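Local atomic coordinates of L-amino acid deaminase (Proteus vulgaris, PDB entry 5I39), a protein that probably oxidises L-amino acids as a membrane-bound, FAD-dependent deaminase, its flavin-adenine dinucleotide held in a Rossmann-type domain. Residues G240-S243 and R244-M247; E214-G218 and V219-V223. All blocks are in the same frame, centred on the assembly; numbering follows the deposited sequence.

Contact 1. Residues G240-S243 and R244-M247. With FAD (flavin-adenine dinucleotide), chain B.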
ATOM      1  N   GLY A 240      -7.519  -7.060   4.941  1.00  8.49           N
ATOM      2  CA  GLY A 240      -6.936  -5.931   5.661  1.00  8.87           C
ATOM      3  C   GLY A 240      -6.885  -6.215   7.147  1.00  9.11           C
ATOM      4  O   GLY A 240      -6.545  -7.327   7.562  1.00  9.12           O
ATOM      5  N   VAL A 241      -7.286  -5.236   7.954  1.00  9.41           N
ATOM      6  CA  VAL A 241      -7.181  -5.386   9.409  1.00 10.23           C
ATOM      7  C   VAL A 241      -8.070  -6.504   9.953  1.00  9.95           C
ATOM      8  O   VAL A 241      -7.817  -6.995  11.044  1.00 10.78           O
ATOM      9  CB  VAL A 241      -7.456  -4.076  10.188  1.00 11.05           C
ATOM     10  CG1 VAL A 241      -6.506  -2.977   9.737  1.00 11.20           C
ATOM     11  CG2 VAL A 241      -8.908  -3.630  10.078  1.00 11.28           C
ATOM     12  N   TRP A 242      -9.091  -6.892   9.187  1.00  9.75           N
ATOM     13  CA  TRP A 242     -10.036  -7.943   9.571  1.00 10.31           C
ATOM     14  C   TRP A 242      -9.541  -9.360   9.299  1.00  9.86           C
ATOM     15  O   TRP A 242     -10.231 -10.316   9.643  1.00 10.27           O
ATOM     16  CB  TRP A 242     -11.382  -7.739   8.861  1.00 11.15           C
ATOM     17  CG  TRP A 242     -12.098  -6.531   9.336  1.00 13.65           C
ATOM     18  CD1 TRP A 242     -12.946  -6.448  10.409  1.00 14.81           C
ATOM     19  CD2 TRP A 242     -12.019  -5.220   8.783  1.00 14.24           C
ATOM     20  NE1 TRP A 242     -13.405  -5.167  10.551  1.00 16.05           N
ATOM     21  CE2 TRP A 242     -12.854  -4.387   9.568  1.00 14.71           C
ATOM     22  CE3 TRP A 242     -11.335  -4.664   7.699  1.00 13.86           C
ATOM     23  CZ2 TRP A 242     -13.016  -3.024   9.303  1.00 15.77           C
ATOM     24  CZ3 TRP A 242     -11.494  -3.308   7.437  1.00 14.93           C
ATOM     25  CH2 TRP A 242     -12.329  -2.504   8.236  1.00 15.32           C
ATOM     26  N   SER A 243      -8.370  -9.520   8.682  1.00  9.53           N
ATOM     27  CA  SER A 243      -7.891 -10.859   8.348  1.00  9.36           C
ATOM     28  C   SER A 243      -7.716 -11.747   9.579  1.00  9.91           C
ATOM     29  O   SER A 243      -8.071 -12.919   9.541  1.00 10.41           O
ATOM     30  CB  SER A 243      -6.591 -10.790   7.553  1.00  9.18           C
ATOM     31  OG  SER A 243      -6.811 -10.195   6.289  1.00  9.57           O
ATOM     32  N   ARG A 244      -7.194 -11.184  10.669  1.00 10.10           N
ATOM     33  CA  ARG A 244      -7.070 -11.926  11.926  1.00 10.52           C
ATOM     34  C   ARG A 244      -8.431 -12.459  12.397  1.00 11.10           C
ATOM     35  O   ARG A 244      -8.562 -13.645  12.699  1.00 11.75           O
ATOM     36  CB  ARG A 244      -6.409 -11.058  13.001  1.00 11.44           C
ATOM     37  CG  ARG A 244      -6.366 -11.677  14.385  1.00  9.00           C
ATOM     38  CD  ARG A 244      -5.559 -10.825  15.325  1.00 10.14           C
ATOM     39  NE  ARG A 244      -5.671 -11.271  16.698  1.00 10.47           N
ATOM     40  CZ  ARG A 244      -5.039 -12.314  17.240  1.00 10.36           C
ATOM     41  NH1 ARG A 244      -4.197 -13.051  16.509  1.00 17.03           N
ATOM     42  NH2 ARG A 244      -5.239 -12.619  18.512  1.00 13.31           N
ATOM     43  N   LEU A 245      -9.435 -11.588  12.424  1.00 11.02           N
ATOM     44  CA  LEU A 245     -10.781 -11.966  12.861  1.00 11.76           C
ATOM     45  C   LEU A 245     -11.356 -13.082  11.983  1.00 12.21           C
ATOM     46  O   LEU A 245     -11.876 -14.079  12.492  1.00 12.93           O
ATOM     47  CB  LEU A 245     -11.704 -10.747  12.837  1.00 10.46           C
ATOM     48  CG  LEU A 245     -13.081 -10.905  13.476  1.00 11.45           C
ATOM     49  CD1 LEU A 245     -12.961 -10.960  14.983  1.00  8.60           C
ATOM     50  CD2 LEU A 245     -13.988  -9.757  13.090  1.00 11.07           C
ATOM     51  N   PHE A 246     -11.245 -12.918  10.667  1.00 11.69           N
ATOM     52  CA  PHE A 246     -11.755 -13.915   9.728  1.00 11.91           C
ATOM     53  C   PHE A 246     -11.108 -15.284   9.961  1.00 11.74           C
ATOM     54  O   PHE A 246     -11.796 -16.308  10.031  1.00 12.18           O
ATOM     55  CB  PHE A 246     -11.532 -13.462   8.282  1.00 12.04           C
ATOM     56  CG  PHE A 246     -12.162 -14.373   7.265  1.00 12.18           C
ATOM     57  CD1 PHE A 246     -13.494 -14.210   6.891  1.00 12.78           C
ATOM     58  CD2 PHE A 246     -11.431 -15.409   6.691  1.00 12.48           C
ATOM     59  CE1 PHE A 246     -14.079 -15.058   5.961  1.00 13.20           C
ATOM     60  CE2 PHE A 246     -12.010 -16.257   5.760  1.00 12.96           C
ATOM     61  CZ  PHE A 246     -13.335 -16.082   5.394  1.00 13.33           C
HETATM   62  N   MSE A 247      -9.787 -15.296  10.102  1.00 11.14           N
HETATM   63  CA  MSE A 247      -9.063 -16.549  10.337  1.00 11.39           C
HETATM   64  C   MSE A 247      -9.347 -17.145  11.698  1.00 11.86           C
HETATM   65  O   MSE A 247      -9.382 -18.375  11.827  1.00 12.08           O
HETATM   66  CB  MSE A 247      -7.565 -16.357  10.129  1.00 11.47           C
HETATM   67  CG  MSE A 247      -7.177 -16.013   8.685  1.00 12.16           C
HETATM   68 SE   MSE A 247      -7.885 -17.234   7.310  1.00 13.76          SE
HETATM   69  CE  MSE A 247      -7.267 -18.947   8.055  1.00 14.29           C
TER
HETATM   70  PA  FAD B 501      -7.758  -2.807   2.810  1.00  8.44           P
HETATM   71  O1A FAD B 501      -8.189  -2.312   4.196  1.00  9.40           O
HETATM   72  O2A FAD B 501      -7.571  -1.704   1.785  1.00  8.55           O
HETATM   73  O5B FAD B 501      -8.827  -3.802   2.180  1.00  8.65           O
HETATM   74  C5B FAD B 501      -9.315  -4.947   2.864  1.00  9.00           C
HETATM   75  C4B FAD B 501     -10.774  -5.068   2.464  1.00  9.26           C
HETATM   76  O4B FAD B 501     -11.295  -6.307   2.987  1.00  9.35           O
HETATM   77  C3B FAD B 501     -11.625  -3.942   3.054  1.00  9.27           C
HETATM   78  O3B FAD B 501     -12.216  -3.182   2.001  1.00  9.19           O
HETATM   79  C2B FAD B 501     -12.634  -4.702   3.929  1.00  9.48           C
HETATM   80  O2B FAD B 501     -13.931  -4.079   3.981  1.00  9.44           O
HETATM   81  C1B FAD B 501     -12.654  -6.081   3.294  1.00  9.50           C
HETATM   82  N9A FAD B 501     -13.072  -7.180   4.170  1.00  9.61           N
HETATM   83  C8A FAD B 501     -12.599  -7.462   5.367  1.00  9.95           C
HETATM   84  N7A FAD B 501     -13.158  -8.578   5.879  1.00 10.19           N
HETATM   85  C5A FAD B 501     -14.013  -8.986   4.951  1.00  9.81           C
HETATM   86  C6A FAD B 501     -14.954 -10.095   4.821  1.00  9.91           C
HETATM   87  N6A FAD B 501     -15.088 -10.996   5.816  1.00 10.37           N
HETATM   88  N1A FAD B 501     -15.676 -10.202   3.689  1.00  9.86           N
HETATM   89  C2A FAD B 501     -15.537  -9.329   2.682  1.00  9.92           C
HETATM   90  N3A FAD B 501     -14.716  -8.274   2.733  1.00  9.89           N
HETATM   91  C4A FAD B 501     -13.956  -8.085   3.820  1.00  9.75           C
HETATM   92  N1  FAD B 501       1.422   1.836   2.096  1.00  9.02           N
HETATM   93  C2  FAD B 501       2.340   2.294   1.239  1.00  8.86           C
HETATM   94  O2  FAD B 501       2.845   1.486   0.439  1.00  8.78           O
HETATM   95  N3  FAD B 501       2.713   3.597   1.247  1.00  8.78           N
HETATM   96  C4  FAD B 501       2.237   4.512   2.098  1.00  8.97           C
HETATM   97  O4  FAD B 501       2.597   5.679   2.041  1.00  8.91           O
HETATM   98  C4X FAD B 501       1.240   4.088   3.090  1.00  9.35           C
HETATM   99  N5  FAD B 501       0.727   4.916   4.039  1.00  9.57           N
HETATM  100  C5X FAD B 501      -0.304   4.513   4.791  1.00  9.73           C
HETATM  101  C6  FAD B 501      -0.991   5.406   5.616  1.00  9.99           C
HETATM  102  C7  FAD B 501      -2.104   5.019   6.357  1.00  9.97           C
HETATM  103  C7M FAD B 501      -2.859   6.021   7.200  1.00 10.31           C
HETATM  104  C8  FAD B 501      -2.567   3.625   6.293  1.00 10.07           C
HETATM  105  C8M FAD B 501      -3.788   3.158   7.047  1.00 10.78           C
HETATM  106  C9  FAD B 501      -1.867   2.725   5.486  1.00  9.78           C
HETATM  107  C9A FAD B 501      -0.758   3.111   4.742  1.00  9.36           C
HETATM  108  N10 FAD B 501      -0.058   2.206   3.934  1.00  9.06           N
HETATM  109  C10 FAD B 501       0.869   2.663   3.001  1.00  9.12           C
HETATM  110  C1' FAD B 501      -0.404   0.799   3.909  1.00  8.82           C
HETATM  111  C2' FAD B 501      -1.384   0.430   2.852  1.00  8.75           C
HETATM  112  O2' FAD B 501      -2.388   1.437   2.781  1.00  8.78           O
HETATM  113  C3' FAD B 501      -1.968  -0.926   3.235  1.00  8.58           C
HETATM  114  O3' FAD B 501      -0.920  -1.884   3.541  1.00  8.36           O
HETATM  115  C4' FAD B 501      -2.828  -1.530   2.151  1.00  8.46           C
HETATM  116  O4' FAD B 501      -3.803  -0.571   1.700  1.00  8.40           O
HETATM  117  C5' FAD B 501      -3.531  -2.764   2.687  1.00  8.42           C
HETATM  118  O5' FAD B 501      -4.366  -3.245   1.633  1.00  8.18           O
HETATM  119  P   FAD B 501      -5.436  -4.416   1.962  1.00  8.24           P
HETATM  120  O1P FAD B 501      -6.111  -4.755   0.668  1.00  8.32           O
HETATM  121  O2P FAD B 501      -4.763  -5.498   2.779  1.00  8.60           O
HETATM  122  O3P FAD B 501      -6.440  -3.705   3.024  1.00  8.52           O
HETATM  123  O   HOH W   1      -5.430  -8.577  10.885  1.00 10.64           O
HETATM  124  O   HOH W   2      -8.999  -8.805  12.703  1.00 12.68           O
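Trp242 and Phe246 meet one turn apart at the start of helix 243-248, where Phe246 N donates a hydrogen bond to Trp242 O (3.0 Å, N-H...O 170°). Met247 N does the same to Ser243 O, its donor tilted 22° from the carbonyl plane. Before these two bonds, Ser243 N turns back to Gly240 O. Water continues the pattern: one molecule joins Val241 O to Arg244 N, and a second, 2.7 Å from Val241 O, accepts from Leu245 N at 2.8 Å, so this carbonyl is gripped by two waters.

Among apolar groups, Leu245 CD2 lies at the edge of the Trp242 indole, 4.4 Å from Trp242 CD1, while Val241 CG2 covers part of one indole face; Lys68 adds a cation-pi contact to this ring. Met247, a selenomethionine bent at chi2 and chi3, packs on Val237 and Ile369 of the central sheet.

FAD meets both segments. Trp242 CB is 3.6 Å from FAD N7A, and Phe246, its CG anti to the backbone N (chi1 -174°), brings CD1 to 3.7 Å from FAD N6A. Gly240, at positive phi, suits its place because a CB would collide with FAD O1A.

Polar ends look elsewhere: Ser243 OG is hydrogen-bonded to Thr371 OG1, and Arg244 forms a salt bridge with Asp253. This stretch thus offers adenine mainly apolar contacts, while polar partners of FAD such as Glu67 come from elsewhere and backbone bonds and waters hold the helix start.

Contact 2. Residues E214-G218 and V219-V223. With EDO (1,2-ethanediol), chain F.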
ATOM      1  N   GLU A 214     -17.153 -23.711   3.603  1.00 13.69           N
ATOM      2  CA  GLU A 214     -17.539 -25.112   3.746  1.00 14.37           C
ATOM      3  C   GLU A 214     -16.480 -25.941   3.048  1.00 14.93           C
ATOM      4  O   GLU A 214     -15.795 -25.459   2.134  1.00 14.26           O
ATOM      5  CB  GLU A 214     -18.924 -25.387   3.155  1.00 15.02           C
ATOM      6  CG  GLU A 214     -20.056 -24.553   3.753  1.00 16.24           C
ATOM      7  CD  GLU A 214     -20.271 -24.749   5.250  1.00 17.38           C
ATOM      8  OE1 GLU A 214     -19.893 -25.801   5.800  1.00 18.28           O
ATOM      9  OE2 GLU A 214     -20.844 -23.843   5.890  1.00 18.62           O
ATOM     10  N   THR A 215     -16.330 -27.179   3.505  1.00 15.59           N
ATOM     11  CA  THR A 215     -15.352 -28.109   2.951  1.00 16.57           C
ATOM     12  C   THR A 215     -15.998 -29.464   2.667  1.00 17.58           C
ATOM     13  O   THR A 215     -17.053 -29.793   3.217  1.00 19.08           O
ATOM     14  CB  THR A 215     -14.152 -28.307   3.900  1.00 18.19           C
ATOM     15  OG1 THR A 215     -14.600 -28.870   5.138  1.00 20.58           O
ATOM     16  CG2 THR A 215     -13.436 -26.983   4.176  1.00 18.86           C
ATOM     17  N   GLN A 216     -15.357 -30.228   1.786  1.00 17.59           N
ATOM     18  CA  GLN A 216     -15.746 -31.602   1.474  1.00 17.97           C
ATOM     19  C   GLN A 216     -14.472 -32.418   1.284  1.00 18.00           C
ATOM     20  O   GLN A 216     -13.616 -32.051   0.478  1.00 17.19           O
ATOM     21  CB  GLN A 216     -16.636 -31.654   0.219  1.00 19.50           C
ATOM     22  CG  GLN A 216     -16.035 -31.069  -1.054  1.00 21.75           C
ATOM     23  CD  GLN A 216     -17.063 -30.839  -2.152  1.00 23.25           C
ATOM     24  OE1 GLN A 216     -18.096 -31.510  -2.203  1.00 25.40           O
ATOM     25  NE2 GLN A 216     -16.779 -29.895  -3.049  1.00 24.61           N
ATOM     26  N   ALA A 217     -14.324 -33.489   2.063  1.00 17.73           N
ATOM     27  CA  ALA A 217     -13.150 -34.376   1.987  1.00 17.94           C
ATOM     28  C   ALA A 217     -11.796 -33.647   2.116  1.00 18.96           C
ATOM     29  O   ALA A 217     -10.827 -33.984   1.430  1.00 19.42           O
ATOM     30  CB  ALA A 217     -13.199 -35.198   0.698  1.00 17.29           C
ATOM     31  N   GLY A 218     -11.743 -32.651   3.000  1.00 20.33           N
ATOM     32  CA  GLY A 218     -10.533 -31.842   3.215  1.00 21.34           C
ATOM     33  C   GLY A 218     -10.229 -30.802   2.139  1.00 20.59           C
ATOM     34  O   GLY A 218      -9.140 -30.218   2.129  1.00 22.77           O
ATOM     35  N   VAL A 219     -11.197 -30.564   1.254  1.00 17.52           N
ATOM     36  CA  VAL A 219     -11.075 -29.616   0.146  1.00 16.00           C
ATOM     37  C   VAL A 219     -12.117 -28.526   0.359  1.00 15.41           C
ATOM     38  O   VAL A 219     -13.266 -28.821   0.674  1.00 16.25           O
ATOM     39  CB  VAL A 219     -11.337 -30.303  -1.215  1.00 15.97           C
ATOM     40  CG1 VAL A 219     -11.100 -29.341  -2.373  1.00 16.04           C
ATOM     41  CG2 VAL A 219     -10.452 -31.533  -1.381  1.00 17.02           C
ATOM     42  N   ILE A 220     -11.731 -27.268   0.169  1.00 14.37           N
ATOM     43  CA  ILE A 220     -12.697 -26.172   0.255  1.00 13.75           C
ATOM     44  C   ILE A 220     -13.747 -26.391  -0.834  1.00 13.47           C
ATOM     45  O   ILE A 220     -13.405 -26.741  -1.962  1.00 13.56           O
ATOM     46  CB  ILE A 220     -12.028 -24.788   0.119  1.00 13.59           C
ATOM     47  CG1 ILE A 220     -11.087 -24.547   1.306  1.00 14.15           C
ATOM     48  CG2 ILE A 220     -13.076 -23.675   0.068  1.00 13.59           C
ATOM     49  CD1 ILE A 220     -10.098 -23.417   1.110  1.00 14.51           C
ATOM     50  N   SER A 221     -15.015 -26.223  -0.472  1.00 13.19           N
ATOM     51  CA  SER A 221     -16.129 -26.339  -1.417  1.00 13.54           C
ATOM     52  C   SER A 221     -16.873 -25.034  -1.655  1.00 13.34           C
ATOM     53  O   SER A 221     -17.418 -24.837  -2.734  1.00 14.06           O
ATOM     54  CB  SER A 221     -17.123 -27.409  -0.952  1.00 14.75           C
ATOM     55  OG  SER A 221     -17.802 -27.012   0.227  1.00 15.37           O
ATOM     56  N   ASP A 222     -16.923 -24.159  -0.655  1.00 13.57           N
ATOM     57  CA  ASP A 222     -17.687 -22.921  -0.748  1.00 13.57           C
ATOM     58  C   ASP A 222     -17.063 -21.826   0.080  1.00 12.77           C
ATOM     59  O   ASP A 222     -16.449 -22.094   1.109  1.00 12.90           O
ATOM     60  CB  ASP A 222     -19.113 -23.103  -0.215  1.00 14.82           C
ATOM     61  CG  ASP A 222     -19.893 -24.152  -0.958  1.00 16.40           C
ATOM     62  OD1 ASP A 222     -19.768 -25.340  -0.591  1.00 16.49           O
ATOM     63  OD2 ASP A 222     -20.620 -23.789  -1.907  1.00 19.36           O
ATOM     64  N   VAL A 223     -17.248 -20.593  -0.376  1.00 12.27           N
ATOM     65  CA  VAL A 223     -17.172 -19.431   0.495  1.00 11.95           C
ATOM     66  C   VAL A 223     -18.613 -19.038   0.794  1.00 12.21           C
ATOM     67  O   VAL A 223     -19.415 -18.840  -0.122  1.00 12.84           O
ATOM     68  CB  VAL A 223     -16.398 -18.271  -0.148  1.00 11.92           C
ATOM     69  CG1 VAL A 223     -16.457 -17.020   0.721  1.00 12.03           C
ATOM     70  CG2 VAL A 223     -14.950 -18.678  -0.359  1.00 11.56           C
TER
HETATM   71  C1  EDO F 505     -14.745 -24.556   7.603  1.00 33.18           C
HETATM   72  O1  EDO F 505     -15.484 -24.040   8.715  1.00 31.04           O
HETATM   73  C2  EDO F 505     -14.778 -26.081   7.621  1.00 35.61           C
HETATM   74  O2  EDO F 505     -16.030 -26.597   7.142  1.00 38.11           O
HETATM   75  O   HOH W   3     -19.362 -28.815   1.558  1.00 27.05           O
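With chi1 of 68°, Ser221 holds OG between its own backbone N and carbonyl carbon, which sets the hydroxyl beside Glu214; Gln216, with chi1 of 58° and an extended chain beyond CG, lays its amide over Ser221, Gln216 NE2 coming to 3.3 Å from Ser221 CB. The hydroxyl donates to Asp222 OD1 (2.7 Å), meeting the anti side of the carboxylate, and accepts from a water that also donates to Thr215 O.

Ser221 and Asp222 both face Glu214, a classic beta bulge. Glu214 O takes both amides from the same face of its plane, Ser221 N at 2.8 Å and Asp222 N at 3.3 Å, while Glu214 N donates to Asp222 O. The small serine fits the extra position, and its hydroxyl links the two residues of the bulge to each other.

At the other end Gln216 N reaches Val219 O at 2.8 Å in the carbonyl plane, and Val219 N returns to Gln216 O from above the plane of the Gln216 carbonyl. Between them runs a type I' turn through Ala217 and Gly218, both at positive phi, a conformation easy for glycine and accessible, though less readily, to alanine. Thr215 and Ile220 form the non-hydrogen-bonded pair, where Thr215 CA comes 3.2 Å from Val219 O as a CA-H...O contact. Branched threonine, valine and isoleucine suit extended strands.

The hairpin projects at the surface of the chain. Strand 219-225 is the middle of three: Val223 pairs with Ile230 of strand 228-231, while Ile220 and Val223 pack inward on Val235 of strand 235-237.

How the contacts relate
Following the chain from the N terminus, contact 2 comes first: segment 214-218 turns directly into 219-223, closing the tight loop of a surface hairpin. The chain then forms strand 228-231, completing the small antiparallel sheet, and enters strand 235-237 of the central FAD-binding sheet, whose end leads into contact 1. There 240-243 passes without a gap into helix 243-248. Contacts 1 and 2 stand in series, neither nesting nor crossing; the centres of contact 1 and contact 2 are about 20 Å apart, and their nearest atoms about 6 Å apart. Strand 235-237 links them physically: Val235 receives side chains of the hairpin, and Val237 those of the helix beside the cofactor.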